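Local structure of ribonucleoside-diphosphate reductase (Pseudomonas aeruginosa, 5IM3) at residues Glu690-Tyr695 / Asn765-Ala770. The protein binds the allosteric effector dATP and probably catalyses the thioredoxin-dependent reduction of ribonucleoside diphosphates to deoxyribonucleotides, the precursors of DNA. Residues are numbered along the deposited sequence; the frame is centred on the assembly and turned at random.
Sequences EAISYY and NIMAIA
Met767 reaches out of the 765-770 segment and lays the end of its thioether against the backbone of helix 679-707 at Ser693. The sulfur does the closest touching: SD lies 3.6 Å from Ser693 CA and 3.7 Å from Ser693 CB. The methyl presses on the same two carbons, CE standing 3.8 Å from Ser693 CB. All of this is van der Waals contact. The side chain runs out extended through chi2 and then bends at chi3 (71°), which turns CE along the helix toward Ile692, where Met767 CE meets Ile692 CG2, the methyl branch, at 4.3 Å.

Both segments lie in the barrel domain of the reductase, whose fold is a ten-stranded alpha-beta barrel. Helix 679-707 packs here against an irregular loop segment, extended from Met767 onward, which pairs through backbone hydrogen bonds with Val658 and Leu660 and, further along at Ile769, with Ala873 and Ser875.

No hydrogen bond links the two segments, and the polar groups turn to other partners. A chi1 of 165° swings Ser693 OG to the side of Trp869 O, with which it makes a weak hydrogen bond. On the loop side, the carboxylate of Asp871 accepts from Met767 N through OD1 and from Ile766 N through OD2.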
# COMPACT_ATOMS: atom_id res chain seq x y z
N GLU A 690 -25.83 37.33 21.47
CA GLU A 690 -26.70 38.48 21.25
C GLU A 690 -26.80 39.34 22.50
O GLU A 690 -26.84 40.58 22.41
CB GLU A 690 -28.09 38.01 20.82
CG GLU A 690 -29.05 39.14 20.47
CD GLU A 690 -30.46 38.65 20.19
OE1 GLU A 690 -30.72 37.44 20.37
OE2 GLU A 690 -31.31 39.48 19.79
N ALA A 691 -26.83 38.71 23.68
CA ALA A 691 -26.91 39.47 24.92
C ALA A 691 -25.61 40.22 25.19
O ALA A 691 -25.62 41.43 25.44
CB ALA A 691 -27.24 38.53 26.08
N ILE A 692 -24.48 39.52 25.14
CA ILE A 692 -23.19 40.17 25.33
C ILE A 692 -23.01 41.29 24.30
O ILE A 692 -22.54 42.38 24.63
CB ILE A 692 -22.04 39.14 25.24
CG1 ILE A 692 -22.19 38.11 26.36
CG2 ILE A 692 -20.68 39.83 25.33
CD1 ILE A 692 -21.20 36.96 26.28
N SER A 693 -23.40 41.03 23.05
CA SER A 693 -23.23 42.03 22.00
C SER A 693 -24.00 43.30 22.31
O SER A 693 -23.47 44.41 22.18
CB SER A 693 -23.69 41.45 20.66
OG SER A 693 -23.85 42.48 19.71
N TYR A 694 -25.26 43.16 22.71
CA TYR A 694 -26.07 44.32 23.07
C TYR A 694 -25.38 45.14 24.16
O TYR A 694 -25.23 46.36 24.03
CB TYR A 694 -27.45 43.85 23.53
CG TYR A 694 -28.46 44.96 23.72
CD1 TYR A 694 -28.51 45.69 24.90
CD2 TYR A 694 -29.38 45.27 22.72
CE1 TYR A 694 -29.43 46.70 25.07
CE2 TYR A 694 -30.31 46.27 22.89
CZ TYR A 694 -30.33 46.99 24.07
OH TYR A 694 -31.26 47.99 24.24
N TYR A 695 -24.94 44.47 25.23
CA TYR A 695 -24.31 45.18 26.34
C TYR A 695 -22.97 45.78 25.93
O TYR A 695 -22.65 46.91 26.31
CB TYR A 695 -24.14 44.22 27.52
CG TYR A 695 -25.45 43.70 28.04
CD1 TYR A 695 -26.54 44.55 28.16
CD2 TYR A 695 -25.61 42.36 28.38
CE1 TYR A 695 -27.75 44.10 28.63
CE2 TYR A 695 -26.82 41.90 28.85
CZ TYR A 695 -27.88 42.79 28.96
OH TYR A 695 -29.08 42.36 29.42
N ASN A 765 -14.30 48.60 16.81
CA ASN A 765 -14.63 47.20 16.95
C ASN A 765 -14.68 46.87 18.43
O ASN A 765 -13.92 47.44 19.23
CB ASN A 765 -13.61 46.30 16.23
CG ASN A 765 -13.72 46.37 14.71
OD1 ASN A 765 -14.36 45.53 14.08
ND2 ASN A 765 -13.09 47.38 14.12
N ILE A 766 -15.58 45.96 18.81
CA ILE A 766 -15.86 45.66 20.21
C ILE A 766 -15.49 44.23 20.57
O ILE A 766 -14.85 43.99 21.60
CB ILE A 766 -17.35 45.93 20.55
CG1 ILE A 766 -17.85 47.25 19.96
CG2 ILE A 766 -17.52 45.94 22.07
CD1 ILE A 766 -17.32 48.46 20.64
N MET A 767 -15.89 43.27 19.75
CA MET A 767 -15.92 41.87 20.14
C MET A 767 -15.03 41.01 19.26
O MET A 767 -14.94 41.22 18.04
CB MET A 767 -17.34 41.33 20.09
CG MET A 767 -18.33 42.15 20.89
SD MET A 767 -20.02 41.80 20.42
CE MET A 767 -20.19 40.15 21.09
N ALA A 768 -14.37 40.04 19.89
CA ALA A 768 -13.59 39.03 19.19
C ALA A 768 -13.33 37.90 20.17
O ALA A 768 -12.97 38.15 21.32
CB ALA A 768 -12.26 39.61 18.67
N ILE A 769 -13.54 36.66 19.72
CA ILE A 769 -13.36 35.48 20.57
C ILE A 769 -12.00 34.89 20.21
O ILE A 769 -11.83 34.24 19.18
CB ILE A 769 -14.49 34.47 20.39
CG1 ILE A 769 -15.83 35.09 20.76
CG2 ILE A 769 -14.23 33.23 21.25
CD1 ILE A 769 -17.03 34.18 20.50
N ALA A 770 -11.03 35.12 21.08
CA ALA A 770 -9.67 34.65 20.93
C ALA A 770 -9.42 33.43 21.82
O ALA A 770 -10.19 33.16 22.74
CB ALA A 770 -8.68 35.76 21.30